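Local coordinates for alpha-Amylase (Thermotoga maritima, PDB 2B5D), which belongs to glycosyl hydrolase family 57, pairing a barrel-like domain built on a largely parallel sheet with a helical C-terminal region, at residues Thr145-Leu149 with Pro150-Met154; Ile181-Glu185 with Cys186-Gln190; Asp493-Ser497 with Gly498-Glu502. All coordinates share one frame; numbering follows the deposited sequence.

Contact 1: Thr145-Leu149 with Pro150-Met154; sequences THAFL and PLYQM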
loop_
_atom_site.group_PDB
_atom_site.type_symbol
_atom_site.label_atom_id
_atom_site.label_comp_id
_atom_site.label_asym_id
_atom_site.label_seq_id
_atom_site.Cartn_x
_atom_site.Cartn_y
_atom_site.Cartn_z
ATOM N N THR A 145 -16.179 -25.819 -5.391
ATOM C CA THR A 145 -15.596 -24.623 -4.886
ATOM C C THR A 145 -15.930 -23.398 -5.757
ATOM O O THR A 145 -15.349 -22.346 -5.542
ATOM C CB THR A 145 -14.108 -24.926 -4.616
ATOM O OG1 THR A 145 -13.840 -24.756 -3.225
ATOM C CG2 THR A 145 -13.152 -24.255 -5.470
ATOM N N HIS A 146 -16.838 -23.562 -6.742
ATOM C CA HIS A 146 -17.267 -22.480 -7.640
ATOM C C HIS A 146 -16.043 -22.026 -8.418
ATOM O O HIS A 146 -15.855 -20.832 -8.707
ATOM C CB HIS A 146 -17.891 -21.344 -6.831
ATOM C CG HIS A 146 -18.802 -20.432 -7.600
ATOM N ND1 HIS A 146 -18.343 -19.303 -8.261
ATOM C CD2 HIS A 146 -20.154 -20.424 -7.731
ATOM C CE1 HIS A 146 -19.370 -18.677 -8.810
ATOM N NE2 HIS A 146 -20.481 -19.329 -8.494
ATOM N N ALA A 147 -15.178 -22.982 -8.725
ATOM C CA ALA A 147 -14.100 -22.718 -9.663
ATOM C C ALA A 147 -14.661 -22.536 -11.071
ATOM O O ALA A 147 -15.655 -23.156 -11.443
ATOM C CB ALA A 147 -13.044 -23.898 -9.640
ATOM N N PHE A 148 -13.981 -21.748 -11.880
ATOM C CA PHE A 148 -14.410 -21.508 -13.225
ATOM C C PHE A 148 -13.787 -22.620 -14.049
ATOM O O PHE A 148 -12.613 -22.554 -14.370
ATOM C CB PHE A 148 -13.933 -20.123 -13.666
ATOM C CG PHE A 148 -14.241 -19.770 -15.081
ATOM C CD1 PHE A 148 -13.212 -19.554 -15.966
ATOM C CD2 PHE A 148 -15.547 -19.532 -15.497
ATOM C CE1 PHE A 148 -13.469 -19.194 -17.303
ATOM C CE2 PHE A 148 -15.819 -19.155 -16.822
ATOM C CZ PHE A 148 -14.745 -18.988 -17.728
ATOM N N LEU A 149 -14.627 -23.593 -14.449
ATOM C CA LEU A 149 -14.128 -24.887 -14.966
ATOM C C LEU A 149 -13.406 -24.755 -16.289
ATOM O O LEU A 149 -12.488 -25.483 -16.503
ATOM C CB LEU A 149 -15.223 -25.944 -15.027
ATOM C CG LEU A 149 -15.916 -26.175 -13.693
ATOM C CD1 LEU A 149 -17.170 -27.093 -13.838
ATOM C CD2 LEU A 149 -14.924 -26.656 -12.567
ATOM N N PRO A 150 -13.827 -23.828 -17.182
ATOM C CA PRO A 150 -13.055 -23.665 -18.429
ATOM C C PRO A 150 -11.608 -23.215 -18.237
ATOM O O PRO A 150 -10.766 -23.393 -19.140
ATOM C CB PRO A 150 -13.845 -22.579 -19.212
ATOM C CG PRO A 150 -15.160 -22.568 -18.622
ATOM C CD PRO A 150 -15.025 -22.965 -17.174
ATOM N N LEU A 151 -11.303 -22.589 -17.111
ATOM C CA LEU A 151 -9.915 -22.293 -16.856
ATOM C C LEU A 151 -9.074 -23.579 -16.659
ATOM O O LEU A 151 -7.913 -23.625 -17.035
ATOM C CB LEU A 151 -9.788 -21.363 -15.637
ATOM C CG LEU A 151 -8.371 -20.824 -15.368
ATOM C CD1 LEU A 151 -7.767 -20.067 -16.590
ATOM C CD2 LEU A 151 -8.374 -19.984 -14.064
ATOM N N TYR A 152 -9.689 -24.613 -16.104
ATOM C CA TYR A 152 -9.036 -25.886 -15.771
ATOM C C TYR A 152 -9.284 -27.071 -16.742
ATOM O O TYR A 152 -9.041 -28.236 -16.385
ATOM C CB TYR A 152 -9.499 -26.294 -14.383
ATOM C CG TYR A 152 -9.113 -25.221 -13.405
ATOM C CD1 TYR A 152 -7.754 -25.040 -13.062
ATOM C CD2 TYR A 152 -10.085 -24.337 -12.855
ATOM C CE1 TYR A 152 -7.368 -24.056 -12.208
ATOM C CE2 TYR A 152 -9.687 -23.310 -11.968
ATOM C CZ TYR A 152 -8.328 -23.186 -11.657
ATOM O OH TYR A 152 -7.882 -22.221 -10.779
ATOM N N GLN A 153 -9.747 -26.776 -17.956
ATOM C CA GLN A 153 -10.197 -27.846 -18.857
ATOM C C GLN A 153 -9.069 -28.824 -19.264
ATOM O O GLN A 153 -9.337 -29.947 -19.697
ATOM C CB GLN A 153 -10.880 -27.293 -20.087
ATOM C CG GLN A 153 -10.033 -26.483 -20.996
ATOM C CD GLN A 153 -10.889 -25.777 -22.041
ATOM O OE1 GLN A 153 -10.987 -26.222 -23.180
ATOM N NE2 GLN A 153 -11.547 -24.701 -21.638
ATOM N N MET A 154 -7.829 -28.365 -19.125
ATOM C CA MET A 154 -6.702 -29.202 -19.421
ATOM C C MET A 154 -6.326 -30.133 -18.267
ATOM O O MET A 154 -5.411 -30.902 -18.392
ATOM C CB MET A 154 -5.508 -28.374 -19.890
ATOM C CG MET A 154 -4.463 -29.260 -20.491
ATOM S SD MET A 154 -3.430 -28.325 -21.589
ATOM C CE MET A 154 -2.284 -29.637 -22.076
#
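Phe148 and Pro150 form a local aromatic-proline contact in two consecutive, overlapping beta turns, 148-151 and 149-152, of the loop between strand 137-142 and helix 156-174. The loop belongs to the glycosyl hydrolase family 57 region, where it leaves the end of a parallel strand. The proline lies flat over one face of the phenylalanine ring. Pro150 CD sits 3.7 Å from the centroid of the Phe148 ring, only 5° off its normal, which makes a CH-pi contact. Pro150 CG is near the far end of the same ring, with 3.7 Å to Phe148 CZ. The ring reaches this place because CG of Phe148 stands anti to the backbone N (chi1 177°). Leu151 CB adds an apolar touch at Phe148 CD1.

Two backbone hydrogen bonds close the turns. Leu151 N donates to Phe148 O at 3.0 Å, and Tyr152 N donates to Leu149 O at 3.0 Å. Both are bent. Tyr152 folds back so that its CE2 comes within 4.1 Å of Ala147 CB. The other surroundings of the Tyr152 ring include Val158 and Val159 of helix 156-174 and Leu423 and Ile427 of helix 418-436. Leu299 of the second subunit packs on Leu151 and Tyr152, so the turns also take part in the assembly. The Gln153 amide reaches back to the backbone. Gln153 NE2 donates to Pro150 O at 2.9 Å, nearly straight at 161°, on a lone pair in the carbonyl plane.

Contact 2: Ile181-Glu185 with Cys186-Gln190; sequences IWLAE and CGYYQ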
loop_
_atom_site.group_PDB
_atom_site.type_symbol
_atom_site.label_atom_id
_atom_site.label_comp_id
_atom_site.label_asym_id
_atom_site.label_seq_id
_atom_site.Cartn_x
_atom_site.Cartn_y
_atom_site.Cartn_z
ATOM N N ILE A 181 -27.348 -28.941 -12.018
ATOM C CA ILE A 181 -26.154 -28.275 -11.555
ATOM C C ILE A 181 -26.036 -26.863 -12.171
ATOM O O ILE A 181 -26.402 -26.624 -13.335
ATOM C CB ILE A 181 -24.873 -29.047 -11.937
ATOM C CG1 ILE A 181 -23.672 -28.425 -11.177
ATOM C CG2 ILE A 181 -24.692 -28.962 -13.424
ATOM C CD1 ILE A 181 -22.305 -29.177 -11.195
ATOM N N TRP A 182 -25.506 -25.945 -11.382
ATOM C CA TRP A 182 -25.147 -24.644 -11.915
ATOM C C TRP A 182 -23.637 -24.601 -11.948
ATOM O O TRP A 182 -23.006 -24.759 -10.944
ATOM C CB TRP A 182 -25.676 -23.538 -10.990
ATOM C CG TRP A 182 -25.205 -22.155 -11.371
ATOM C CD1 TRP A 182 -24.061 -21.552 -10.980
ATOM C CD2 TRP A 182 -25.850 -21.243 -12.281
ATOM N NE1 TRP A 182 -23.954 -20.317 -11.551
ATOM C CE2 TRP A 182 -25.037 -20.095 -12.360
ATOM C CE3 TRP A 182 -27.029 -21.296 -13.051
ATOM C CZ2 TRP A 182 -25.386 -18.966 -13.142
ATOM C CZ3 TRP A 182 -27.384 -20.156 -13.851
ATOM C CH2 TRP A 182 -26.547 -19.033 -13.900
ATOM N N LEU A 183 -23.066 -24.378 -13.111
ATOM C CA LEU A 183 -21.651 -24.188 -13.224
ATOM C C LEU A 183 -21.308 -22.711 -12.876
ATOM O O LEU A 183 -21.997 -21.754 -13.298
ATOM C CB LEU A 183 -21.256 -24.494 -14.661
ATOM C CG LEU A 183 -21.874 -25.719 -15.383
ATOM C CD1 LEU A 183 -21.459 -25.737 -16.869
ATOM C CD2 LEU A 183 -21.425 -27.054 -14.714
ATOM N N ALA A 184 -20.236 -22.522 -12.126
ATOM C CA ALA A 184 -19.759 -21.174 -11.771
ATOM C C ALA A 184 -19.574 -20.357 -13.045
ATOM O O ALA A 184 -18.878 -20.819 -13.973
ATOM C CB ALA A 184 -18.439 -21.289 -11.034
ATOM N N GLU A 185 -20.215 -19.158 -13.088
ATOM C CA GLU A 185 -20.155 -18.237 -14.216
ATOM C C GLU A 185 -20.688 -18.823 -15.505
ATOM O O GLU A 185 -20.282 -18.402 -16.582
ATOM C CB GLU A 185 -18.719 -17.707 -14.477
ATOM C CG GLU A 185 -17.982 -17.021 -13.293
ATOM C CD GLU A 185 -18.843 -15.952 -12.612
ATOM O OE1 GLU A 185 -19.462 -15.123 -13.358
ATOM O OE2 GLU A 185 -18.893 -15.953 -11.353
ATOM N N CYS A 186 -21.569 -19.815 -15.407
ATOM C CA CYS A 186 -21.961 -20.659 -16.563
ATOM C C CYS A 186 -20.783 -21.123 -17.429
ATOM O O CYS A 186 -20.926 -21.311 -18.646
ATOM C CB CYS A 186 -23.077 -19.939 -17.394
ATOM S SG CYS A 186 -24.640 -19.952 -16.420
ATOM N N GLY A 187 -19.612 -21.245 -16.826
ATOM C CA GLY A 187 -18.425 -21.637 -17.560
ATOM C C GLY A 187 -18.591 -23.078 -18.064
ATOM O O GLY A 187 -18.656 -24.024 -17.298
ATOM N N TYR A 188 -18.707 -23.196 -19.366
ATOM C CA TYR A 188 -19.005 -24.425 -20.020
ATOM C C TYR A 188 -18.012 -24.502 -21.158
ATOM O O TYR A 188 -17.741 -23.498 -21.812
ATOM C CB TYR A 188 -20.445 -24.482 -20.563
ATOM C CG TYR A 188 -20.670 -25.832 -21.308
ATOM C CD1 TYR A 188 -20.996 -27.020 -20.594
ATOM C CD2 TYR A 188 -20.486 -25.926 -22.687
ATOM C CE1 TYR A 188 -21.186 -28.254 -21.271
ATOM C CE2 TYR A 188 -20.648 -27.135 -23.351
ATOM C CZ TYR A 188 -20.975 -28.295 -22.638
ATOM O OH TYR A 188 -21.151 -29.466 -23.332
ATOM N N TYR A 189 -17.416 -25.677 -21.321
ATOM C CA TYR A 189 -16.575 -25.982 -22.487
ATOM C C TYR A 189 -16.975 -27.358 -23.041
ATOM O O TYR A 189 -17.562 -28.190 -22.350
ATOM C CB TYR A 189 -15.068 -25.948 -22.148
ATOM C CG TYR A 189 -14.626 -26.999 -21.159
ATOM C CD1 TYR A 189 -14.737 -26.770 -19.776
ATOM C CD2 TYR A 189 -14.123 -28.222 -21.599
ATOM C CE1 TYR A 189 -14.315 -27.748 -18.835
ATOM C CE2 TYR A 189 -13.703 -29.191 -20.702
ATOM C CZ TYR A 189 -13.792 -28.948 -19.326
ATOM O OH TYR A 189 -13.396 -29.918 -18.465
ATOM N N GLN A 190 -16.655 -27.583 -24.294
ATOM C CA GLN A 190 -17.184 -28.754 -24.976
ATOM C C GLN A 190 -16.615 -30.060 -24.449
ATOM O O GLN A 190 -15.400 -30.237 -24.350
ATOM C CB GLN A 190 -16.907 -28.624 -26.466
ATOM C CG GLN A 190 -18.047 -28.081 -27.191
ATOM C CD GLN A 190 -17.833 -28.225 -28.647
ATOM O OE1 GLN A 190 -18.719 -28.687 -29.355
ATOM N NE2 GLN A 190 -16.632 -27.866 -29.125
HETATM O O HOH W 1 -17.643 -23.382 -14.621
#
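Gly187 N donates to Ala184 O at 3.0 Å, in a nearly straight hydrogen bond of 164°. Cys186 N donates to Leu183 O at 2.9 Å, but this bond is more bent. A water donates to Ala184 O and to Gly187 O, each at 2.9 Å. Ala184 O therefore takes two hydrogen bonds, one from the chain and one from the water, and the water ties the two sides of the turn together.

Ala184 and Glu185 are the middle residues of a type II-like turn at 183-186. Glu185 and Cys186, both left-handed with positive phi, are those of a type I'-like turn at 184-187. The turns follow strand 180-182, one of the parallel strands of the glycosyl hydrolase family 57 fold, and lead towards helix 192-198. Backbone bonds from Trp182 to Thr141 and from Ile181 to Tyr203 hold the strand end between its neighbours.

The turns carry the cysteine back over the indole of Trp182. Trp182 has two conformers, which makes its contacts less certain. In the one described, Cys186 SG lies over one face of the six-membered ring, 3.7 Å from its centroid and offset toward the rim, in a sulfur-aromatic contact. Here CG is anti to the backbone N (chi1 173°), which sets the indole beneath the cysteine sulfur, and the ring stacks on His10 and meets Phe8. Leu183 CD1 lies at the edge of the Tyr188 ring, in the ring plane, 4.0 Å from Tyr188 CD1. The hydroxyl of Tyr188 bonds to Asp193, and its ring meets Phe204 of strand 203-206.

Contact 3: Asp493-Ser497 with Gly498-Glu502; sequences DQLVS and GRIDE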
loop_
_atom_site.group_PDB
_atom_site.type_symbol
_atom_site.label_atom_id
_atom_site.label_comp_id
_atom_site.label_asym_id
_atom_site.label_seq_id
_atom_site.Cartn_x
_atom_site.Cartn_y
_atom_site.Cartn_z
ATOM N N ASP A 493 5.302 -30.540 1.360
ATOM C CA ASP A 493 6.649 -30.682 1.883
ATOM C C ASP A 493 6.786 -31.635 3.062
ATOM O O ASP A 493 7.685 -32.457 3.087
ATOM C CB ASP A 493 7.186 -29.321 2.245
ATOM C CG ASP A 493 7.561 -28.552 1.040
ATOM O OD1 ASP A 493 7.618 -29.186 -0.055
ATOM O OD2 ASP A 493 7.790 -27.331 1.177
ATOM N N GLN A 494 5.879 -31.544 4.017
ATOM C CA GLN A 494 5.912 -32.472 5.123
ATOM C C GLN A 494 5.722 -33.923 4.657
ATOM O O GLN A 494 6.349 -34.824 5.199
ATOM C CB GLN A 494 4.866 -32.098 6.151
ATOM C CG GLN A 494 5.074 -30.701 6.649
ATOM C CD GLN A 494 4.007 -30.245 7.602
ATOM O OE1 GLN A 494 4.023 -29.102 8.039
ATOM N NE2 GLN A 494 3.076 -31.127 7.940
ATOM N N LEU A 495 4.875 -34.133 3.648
ATOM C CA LEU A 495 4.506 -35.473 3.232
ATOM C C LEU A 495 5.670 -36.097 2.517
ATOM O O LEU A 495 6.110 -37.177 2.875
ATOM C CB LEU A 495 3.272 -35.467 2.321
ATOM C CG LEU A 495 2.652 -36.841 2.013
ATOM C CD1 LEU A 495 2.109 -37.525 3.283
ATOM C CD2 LEU A 495 1.532 -36.646 1.042
ATOM N N VAL A 496 6.175 -35.376 1.534
ATOM C CA VAL A 496 7.258 -35.808 0.676
ATOM C C VAL A 496 8.572 -36.098 1.438
ATOM O O VAL A 496 9.521 -36.662 0.873
ATOM C CB VAL A 496 7.429 -34.747 -0.453
ATOM C CG1 VAL A 496 8.773 -34.807 -1.151
ATOM C CG2 VAL A 496 6.300 -34.903 -1.454
ATOM N N SER A 497 8.624 -35.743 2.719
ATOM C CA SER A 497 9.883 -35.843 3.454
ATOM C C SER A 497 9.783 -36.560 4.807
ATOM O O SER A 497 10.739 -36.579 5.556
ATOM C CB SER A 497 10.521 -34.455 3.610
ATOM O OG SER A 497 9.778 -33.662 4.513
ATOM N N GLY A 498 8.644 -37.159 5.118
ATOM C CA GLY A 498 8.522 -37.914 6.359
ATOM C C GLY A 498 8.167 -37.092 7.585
ATOM O O GLY A 498 7.823 -37.650 8.640
ATOM N N ARG A 499 8.220 -35.770 7.466
ATOM C CA ARG A 499 8.043 -34.930 8.642
ATOM C C ARG A 499 6.657 -34.291 8.739
ATOM O O ARG A 499 6.517 -33.075 8.945
ATOM C CB ARG A 499 9.170 -33.883 8.759
ATOM C CG ARG A 499 9.533 -33.205 7.458
ATOM C CD ARG A 499 10.498 -32.030 7.640
ATOM N NE ARG A 499 10.412 -31.143 6.483
ATOM C CZ ARG A 499 9.523 -30.155 6.361
ATOM N NH1 ARG A 499 8.651 -29.923 7.347
ATOM N NH2 ARG A 499 9.504 -29.395 5.259
ATOM N N ILE A 500 5.628 -35.123 8.613
ATOM C CA ILE A 500 4.272 -34.617 8.834
ATOM C C ILE A 500 4.198 -33.988 10.211
ATOM O O ILE A 500 4.579 -34.606 11.205
ATOM C CB ILE A 500 3.173 -35.700 8.670
ATOM C CG1 ILE A 500 3.097 -36.160 7.219
ATOM C CG2 ILE A 500 1.798 -35.170 9.120
ATOM C CD1 ILE A 500 2.212 -37.382 7.048
ATOM N N ASP A 501 3.667 -32.768 10.247
ATOM C CA ASP A 501 3.608 -31.939 11.432
ATOM C C ASP A 501 2.166 -31.910 11.870
ATOM O O ASP A 501 1.344 -31.184 11.333
ATOM C CB ASP A 501 4.123 -30.560 11.034
ATOM C CG ASP A 501 4.119 -29.555 12.164
ATOM O OD1 ASP A 501 4.911 -28.578 12.020
ATOM O OD2 ASP A 501 3.334 -29.714 13.144
ATOM N N GLU A 502 1.854 -32.702 12.872
ATOM C CA GLU A 502 0.476 -32.971 13.178
ATOM C C GLU A 502 -0.314 -31.827 13.729
ATOM O O GLU A 502 -1.536 -31.796 13.576
ATOM C CB GLU A 502 0.356 -34.157 14.109
ATOM C CG GLU A 502 0.656 -35.470 13.425
ATOM C CD GLU A 502 0.208 -36.629 14.287
ATOM O OE1 GLU A 502 -0.982 -36.600 14.721
ATOM O OE2 GLU A 502 1.046 -37.542 14.534
#
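Residues 493-496 end helix 473-496, and a weak hydrogen bond from Gly498 N to Leu495 O, at 3.4 Å, closes its last turn. The chain then passes through Gly498, whose positive phi of 85° is a backbone conformation that calls for glycine, and runs back beside the helix end. This is a short loop joining two consecutive helices in the helical C-terminal region, with Asp501 as the N-cap of helix 502-511.

Gln494 reaches from the helix to this returning chain. Its side chain is extended beyond CG and lies across that of Asp501, with the amide and carboxylate planes 23° apart. Gln494 CB meets the backbone of the returning chain, 3.4 Å from Arg499 O. The carboxylate of Asp501 makes weak bonds through OD2 to the backbone N of Glu503 and Met504.

Leu495 and Ile500 lie side by side and point the same way. Their CD1 atoms meet at 3.8 Å, Leu495 CD1 to Ile500 CD1. Both residues pack on helix 443-458: Leu495 on Val445 and Leu449, Ile500 on Leu444 and Val448.

The extended Arg499 side chain lies over the helix end, and one face of its guanidinium looks onto the backbone of Asp493 and Gln494. Arg499 NH1 comes 3.7 Å from Gln494 CG. Arg499 NH2 forms a salt bridge with Asp22 of the third subunit, so the link also meets a neighbouring chain. Ser497 stands beside the arginine stem, where its OG is near Arg499 CG. The rotation of that hydroxyl (chi1 70°) turns it back to the helix, and Ser497 OG donates to Asp493 O at 2.8 Å.

Contacts 1 and 2 are neighbours, with centres about 9 Å apart. Both are turns in loops that follow adjacent parallel strands, 137-142 and 180-182. They touch directly: Pro150 CG lies 3.5 Å from Gly187 C, and Gln153 CB lies 3.4 Å from Tyr189 CZ. His146 of contact 1 also packs against Ala184 of contact 2. His146 hydrogen-bonds to His10, on which Trp182 stacks in the conformer described, so the two contacts converge on one residue of strand 3-11. Contact 3 stands apart in the helical C-terminal region. Its centre is about 29 Å from that of contact 1 and about 36 Å from that of contact 2. Contacts 1 and 3 each meet another subunit, the second and the third respectively.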